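Local coordinates for xylulose kinase (Bifidobacterium adolescentis ATCC 15703, PDB 3I8B), which probably phosphorylates D-xylulose with ATP, yielding D-xylulose 5-phosphate and ADP, as a member of the FGGY family of carbohydrate kinases, at residues 464-469 with 480-485; 65-70 with 265-270; 363-368 with 387-392. All blocks are in the same frame, centred on the assembly; numbering follows the deposited sequence.

Contact 1 of 3, residues 464-469 with 480-485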
# COMPACT_ATOMS: atom_id res chain seq x y z
N GLY A 464 5.26 10.56 7.50
CA GLY A 464 5.50 10.72 6.08
C GLY A 464 4.67 11.83 5.45
O GLY A 464 5.17 12.59 4.62
N ALA A 465 3.41 11.93 5.84
CA ALA A 465 2.55 12.99 5.31
C ALA A 465 3.03 14.36 5.78
O ALA A 465 3.02 15.33 5.01
CB ALA A 465 1.08 12.75 5.65
N ALA A 466 3.46 14.46 7.04
CA ALA A 466 3.98 15.72 7.54
C ALA A 466 5.27 16.07 6.83
O ALA A 466 5.53 17.23 6.54
CB ALA A 466 4.21 15.67 9.08
N ARG A 467 6.10 15.06 6.55
CA ARG A 467 7.36 15.29 5.85
C ARG A 467 7.12 15.81 4.44
O ARG A 467 7.85 16.66 3.94
CB ARG A 467 8.21 14.00 5.81
CG ARG A 467 9.67 14.24 5.44
CD ARG A 467 10.53 12.95 5.46
NE ARG A 467 11.91 13.26 5.07
CZ ARG A 467 12.71 12.47 4.35
NH1 ARG A 467 12.28 11.29 3.92
NH2 ARG A 467 13.94 12.86 4.06
N GLN A 468 6.06 15.33 3.82
CA GLN A 468 5.77 15.77 2.46
C GLN A 468 5.22 17.19 2.46
O GLN A 468 5.54 17.98 1.58
CB GLN A 468 4.77 14.82 1.78
CG GLN A 468 4.41 15.24 0.34
CD GLN A 468 3.09 14.60 -0.11
OE1 GLN A 468 2.02 14.95 0.39
NE2 GLN A 468 3.18 13.67 -1.06
N ALA A 469 4.39 17.50 3.45
CA ALA A 469 3.88 18.87 3.58
C ALA A 469 5.03 19.84 3.87
O ALA A 469 5.09 20.94 3.31
CB ALA A 469 2.82 18.95 4.66
N PRO A 480 12.70 17.17 3.76
CA PRO A 480 13.27 17.50 5.07
C PRO A 480 14.12 16.37 5.64
O PRO A 480 13.64 15.24 5.75
CB PRO A 480 12.02 17.69 5.94
CG PRO A 480 11.00 18.19 4.99
CD PRO A 480 11.26 17.48 3.69
N ALA A 481 15.36 16.68 6.01
CA ALA A 481 16.25 15.70 6.62
C ALA A 481 15.96 15.48 8.11
O ALA A 481 16.76 15.88 8.96
CB ALA A 481 17.70 16.12 6.42
N TRP A 482 14.84 14.84 8.42
CA TRP A 482 14.43 14.62 9.81
C TRP A 482 15.17 13.46 10.50
O TRP A 482 15.50 12.46 9.86
CB TRP A 482 12.90 14.41 9.92
CG TRP A 482 12.08 15.64 9.59
CD1 TRP A 482 12.55 16.92 9.43
CD2 TRP A 482 10.65 15.72 9.40
NE1 TRP A 482 11.52 17.78 9.16
CE2 TRP A 482 10.34 17.07 9.14
CE3 TRP A 482 9.61 14.78 9.44
CZ2 TRP A 482 9.03 17.50 8.90
CZ3 TRP A 482 8.31 15.20 9.21
CH2 TRP A 482 8.03 16.55 8.95
N GLN A 483 15.43 13.61 11.79
CA GLN A 483 16.02 12.54 12.58
C GLN A 483 15.10 11.33 12.61
O GLN A 483 13.89 11.45 12.81
CB GLN A 483 16.30 12.99 14.02
CG GLN A 483 17.74 13.42 14.29
CD GLN A 483 18.71 12.25 14.32
OE1 GLN A 483 19.79 12.31 13.72
NE2 GLN A 483 18.34 11.18 15.01
N LEU A 484 15.70 10.16 12.43
CA LEU A 484 14.98 8.90 12.52
C LEU A 484 15.44 8.14 13.76
O LEU A 484 16.64 8.02 14.00
CB LEU A 484 15.25 8.07 11.28
CG LEU A 484 14.98 8.84 9.99
CD1 LEU A 484 15.81 8.30 8.84
CD2 LEU A 484 13.48 8.83 9.67
N THR A 485 14.49 7.62 14.54
CA THR A 485 14.83 6.81 15.70
C THR A 485 14.91 5.32 15.33
O THR A 485 13.98 4.77 14.73
CB THR A 485 13.86 7.04 16.87
OG1 THR A 485 13.87 8.42 17.24
CG2 THR A 485 14.26 6.21 18.08
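Arg467 reaches out from helix 460-474 to hold the carbonyl oxygen of Pro480, in the loop that leads from this helix to strand 486-490 in the FGGY kinase fold. The grip is side-on, two nitrogens to one atom: Arg467 NE lies 2.7 Å from Pro480 O, in the carbonyl plane, while NH2 lies 2.9 Å from the same oxygen but well above that plane. The oxygen sits close to the guanidinium plane. Because CG is anti to the backbone N (chi1 -164°) and the chain runs extended to NE, the aliphatic part passes over Trp482 before the charged end meets the carbonyl. Arg467 CG stands over one face of the indole, 4.2 Å from the centroid of the six-membered ring of Trp482, a CH-pi contact. Pro480 CB lies over the same face, also offset toward the rim. Alanine suits position 466: its CB meets the indole at the edge, in the ring plane, 3.9 Å from Trp482 CH2, and so short a methyl lets the helix backbone come close, Trp482 CH2 lying 3.4 Å from Arg467 CA. An alanine in place of Arg467 would probably leave Pro480 O without its two side-chain donors and uncover part of the indole face. Further out, Arg467 NH1 donates to Leu280 O and Trp482 NE1 bonds to Ala24 O, which helps to set the turn of each group. Ala481 centres an inverse gamma turn, which turns the gripped carbonyl toward the amide two residues on: Trp482 N makes a weak hydrogen bond of 3.0 Å to Pro480 O.

Contact 2 of 3, residues 65-70 with 265-270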
# COMPACT_ATOMS: atom_id res chain seq x y z
N VAL A 65 -1.25 26.01 11.38
CA VAL A 65 -0.58 25.08 10.49
C VAL A 65 -0.43 25.66 9.07
O VAL A 65 -1.40 26.18 8.51
CB VAL A 65 -1.29 23.71 10.49
CG1 VAL A 65 -0.70 22.79 9.45
CG2 VAL A 65 -1.22 23.08 11.89
N SER A 66 0.78 25.53 8.51
CA SER A 66 1.17 26.14 7.23
C SER A 66 1.09 25.22 6.00
O SER A 66 1.04 25.69 4.86
CB SER A 66 2.60 26.69 7.36
OG SER A 66 2.63 27.81 8.22
N ALA A 67 1.10 23.91 6.22
CA ALA A 67 0.89 22.96 5.12
C ALA A 67 0.39 21.66 5.70
O ALA A 67 0.70 21.33 6.85
CB ALA A 67 2.17 22.74 4.34
N LEU A 68 -0.39 20.91 4.91
CA LEU A 68 -0.99 19.67 5.37
C LEU A 68 -1.00 18.65 4.22
O LEU A 68 -1.19 19.03 3.05
CB LEU A 68 -2.42 19.96 5.85
CG LEU A 68 -3.32 18.81 6.31
CD1 LEU A 68 -4.31 19.34 7.34
CD2 LEU A 68 -4.07 18.12 5.16
N ALA A 69 -0.78 17.38 4.56
CA ALA A 69 -0.87 16.28 3.60
C ALA A 69 -1.65 15.12 4.19
O ALA A 69 -1.54 14.83 5.39
CB ALA A 69 0.51 15.80 3.19
N VAL A 70 -2.41 14.43 3.35
CA VAL A 70 -3.17 13.27 3.79
C VAL A 70 -2.60 11.99 3.19
O VAL A 70 -2.51 11.84 1.97
CB VAL A 70 -4.64 13.39 3.40
CG1 VAL A 70 -5.41 12.17 3.88
CG2 VAL A 70 -5.22 14.66 3.95
N GLY A 265 -2.01 31.19 4.82
CA GLY A 265 -2.90 30.07 5.11
C GLY A 265 -2.18 28.74 5.05
O GLY A 265 -0.96 28.69 5.16
N CYS A 266 -2.93 27.66 4.86
CA CYS A 266 -2.39 26.31 4.86
C CYS A 266 -2.44 25.69 3.46
O CYS A 266 -3.54 25.41 2.93
CB CYS A 266 -3.18 25.44 5.84
SG CYS A 266 -2.60 23.76 5.97
N LEU A 267 -1.27 25.51 2.85
CA LEU A 267 -1.24 24.86 1.55
C LEU A 267 -1.51 23.38 1.68
O LEU A 267 -1.41 22.81 2.77
CB LEU A 267 0.08 25.12 0.81
CG LEU A 267 1.41 24.66 1.38
CD1 LEU A 267 1.65 23.18 1.07
CD2 LEU A 267 2.51 25.51 0.77
N LEU A 268 -1.88 22.75 0.58
CA LEU A 268 -2.13 21.32 0.58
C LEU A 268 -1.05 20.65 -0.26
O LEU A 268 -0.83 21.04 -1.41
CB LEU A 268 -3.53 20.99 0.06
CG LEU A 268 -4.71 21.53 0.88
CD1 LEU A 268 -6.08 21.37 0.16
CD2 LEU A 268 -4.74 20.87 2.27
N ALA A 269 -0.37 19.69 0.34
CA ALA A 269 0.59 18.86 -0.38
C ALA A 269 -0.17 17.73 -1.09
O ALA A 269 -1.35 17.53 -0.83
CB ALA A 269 1.65 18.30 0.59
N PRO A 270 0.50 17.03 -2.02
CA PRO A 270 -0.25 16.09 -2.87
C PRO A 270 -0.89 14.93 -2.10
O PRO A 270 -1.88 14.38 -2.59
CB PRO A 270 0.82 15.57 -3.83
CG PRO A 270 1.80 16.70 -3.92
CD PRO A 270 1.87 17.24 -2.52
O HOH W 1 1.53 28.42 4.31
O HOH W 2 -3.09 15.76 0.79
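Ala67 and Leu267 are paired across parallel strands 65-72 and 267-273, brought together from almost 200 residues apart in the mixed 3-2-1-4-5 sheet of the actin-like ATPase (RNase H-like) fold shared by FGGY kinases, and their side chains meet on one face of it. The fit is tight: Ala67 CB lies 3.3 Å from Leu267 CD1, closer than usual van der Waals contact. Leu267 CG stands between its backbone N and carbonyl carbon (chi1 62°), a crowded position that turns the branch toward the alanine, whose short methyl suits so close a neighbour. Helix 460-474 packs on this face, Val472 touching Leu267. On the other face Leu68 and Leu268 lie side by side and point the same way, their CD2 atoms 4.0 Å apart, with Ile175 of helix 167-175 against both. Cys266 SG joins the apolar part, 3.8 Å from Leu68 CB and near Val65 CG1. Farther along, the methyls of Ala69 and Ala269 touch.

Backbone bonds then join the strands in the alternating pattern of a parallel pair: Leu267 N to Ser66 O, Leu68 N to Leu267 O at 3.0 Å, and Ala269 N to Leu68 O at 2.9 Å. Beyond these, one water donates to Ser66 O and to Gly265 O; another accepts from Val70 N and donates to Ala269 O. Gly265 suits its place through its positive phi. The chemistry is that of a mostly buried pairing at the margin of the sheet: three direct bonds and two waters join the strands, strand 6-12 takes up the other edge of 65-70, and Val65 O is buried without a polar partner.

Contact 3 of 3, residues 363-368 with 387-392; sequences NGITLV and SGMTLA
Thr366 and Ser387 form an antiparallel hydrogen-bonded pair, Thr366 N lying 3.1 Å from Ser387 O and Ser387 N 2.8 Å from Thr366 O, in a small two-stranded sheet of the C-terminal FGGY domain made of strands 366-368 and 385-387. The two bonds differ: Ser387 N approaches in the plane of the Thr366 carbonyl, whereas Thr366 N stands above the plane of the Ser387 carbonyl. Beyond the pair, CA-H...O contacts continue the approach, with Ile365 CA 3.3 Å from Ser387 O and Gly388 CA facing Gly364 O. Glycine fits both of these turning points. Each has positive phi, and a CB on Gly388 would run into Gly364 O. Ile365 puts its branches to use on the apolar side. CG1 lies anti to the carbonyl carbon (chi1 -63°), and from there both CG1 and CD1 touch CG of Met389, a selenomethionine, at 3.9 Å, the two chains crossing at a slant. Ile365 also packs on Ala402 of helix 396-420, so an apolar residue suits this buried place. Asn393 ties the neighbouring loops together, its ND2 bonding to Asn363 O and Gly388 O. On the side of Thr366 and Ser387, which rests against Ala505 of helix 496-506, the small hydroxyl of Ser387 serves a bridge: one water donates to Thr366 O at 3.1 Å and lies 2.9 Å from Ser387 OG, with which it is hydrogen-bonded.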
# COMPACT_ATOMS: atom_id res chain seq x y z
N ASN A 363 18.28 -29.18 9.98
CA ASN A 363 18.72 -30.53 9.65
C ASN A 363 17.96 -31.12 8.47
O ASN A 363 17.66 -32.32 8.45
CB ASN A 363 18.60 -31.43 10.88
CG ASN A 363 19.66 -31.11 11.93
OD1 ASN A 363 20.84 -31.43 11.75
ND2 ASN A 363 19.24 -30.48 13.03
N GLY A 364 17.62 -30.27 7.50
CA GLY A 364 17.12 -30.73 6.22
C GLY A 364 15.64 -30.52 5.95
O GLY A 364 15.19 -30.67 4.83
N ILE A 365 14.89 -30.16 6.98
CA ILE A 365 13.47 -29.91 6.80
C ILE A 365 13.21 -28.50 6.29
O ILE A 365 13.70 -27.51 6.84
CB ILE A 365 12.69 -30.10 8.11
CG1 ILE A 365 12.80 -31.56 8.58
CG2 ILE A 365 11.24 -29.67 7.93
CD1 ILE A 365 12.17 -31.80 9.94
N THR A 366 12.42 -28.41 5.23
CA THR A 366 12.05 -27.13 4.65
C THR A 366 10.54 -26.97 4.65
O THR A 366 9.80 -27.90 4.27
CB THR A 366 12.55 -27.01 3.21
OG1 THR A 366 13.98 -27.06 3.20
CG2 THR A 366 12.07 -25.71 2.58
N LEU A 367 10.07 -25.81 5.09
CA LEU A 367 8.67 -25.44 4.99
C LEU A 367 8.49 -24.41 3.89
O LEU A 367 9.19 -23.39 3.89
CB LEU A 367 8.19 -24.83 6.31
CG LEU A 367 6.79 -24.20 6.26
CD1 LEU A 367 5.74 -25.24 5.82
CD2 LEU A 367 6.41 -23.55 7.59
N VAL A 368 7.60 -24.69 2.94
CA VAL A 368 7.11 -23.68 2.01
C VAL A 368 5.73 -23.29 2.52
O VAL A 368 4.76 -24.02 2.31
CB VAL A 368 7.03 -24.17 0.56
CG1 VAL A 368 6.43 -23.09 -0.36
CG2 VAL A 368 8.40 -24.59 0.06
N SER A 387 8.97 -30.52 3.56
CA SER A 387 9.74 -31.50 2.80
C SER A 387 11.08 -31.82 3.48
O SER A 387 11.43 -31.22 4.49
CB SER A 387 9.98 -31.01 1.36
OG SER A 387 10.80 -29.86 1.34
N GLY A 388 11.81 -32.78 2.92
CA GLY A 388 13.13 -33.15 3.43
C GLY A 388 13.09 -33.92 4.74
O GLY A 388 14.10 -34.04 5.44
N MSE A 389 11.92 -34.46 5.08
CA MSE A 389 11.77 -35.17 6.34
C MSE A 389 12.36 -36.56 6.33
O MSE A 389 12.31 -37.28 5.33
CB MSE A 389 10.32 -35.21 6.78
CG MSE A 389 9.93 -33.97 7.55
SE MSE A 389 8.03 -34.01 7.94
CE MSE A 389 7.94 -35.68 8.94
N THR A 390 12.88 -36.92 7.49
CA THR A 390 13.74 -38.07 7.71
C THR A 390 13.40 -38.57 9.12
O THR A 390 12.93 -37.78 9.94
CB THR A 390 15.21 -37.58 7.63
OG1 THR A 390 15.82 -38.08 6.43
CG2 THR A 390 16.02 -38.00 8.84
N LEU A 391 13.59 -39.86 9.41
CA LEU A 391 13.31 -40.33 10.77
C LEU A 391 14.16 -39.55 11.78
O LEU A 391 13.64 -39.01 12.76
CB LEU A 391 13.53 -41.84 10.92
CG LEU A 391 13.16 -42.45 12.29
CD1 LEU A 391 11.71 -42.15 12.69
CD2 LEU A 391 13.41 -43.97 12.33
N ALA A 392 15.46 -39.47 11.51
CA ALA A 392 16.38 -38.74 12.38
C ALA A 392 15.99 -37.27 12.60
O ALA A 392 16.07 -36.76 13.71
CB ALA A 392 17.81 -38.83 11.84
O HOH W 3 8.71 -27.83 1.33

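Contacts 1 and 2 are neighbours, their centres about 14 Å apart, and helix 460-474 connects them: the side that faces away from 480-485 lies on the sheet of contact 2. Gln468 OE1 comes within 3.3 Å of Ala69 CB and bonds to Gly271 N, so helix 460-474, largely of the C-terminal domain, is seated against the sheet of the N-terminal domain. Both contacts are near Asp11, probably important for activity, at about 10 Å between side chains from Ala466 and from Ala69. The Leu268 side chain is about 11 Å from the bound magnesium ion. Contact 3 stands apart from these sites, about 46 Å from contact 1 and about 56 Å from contact 2, centre to centre.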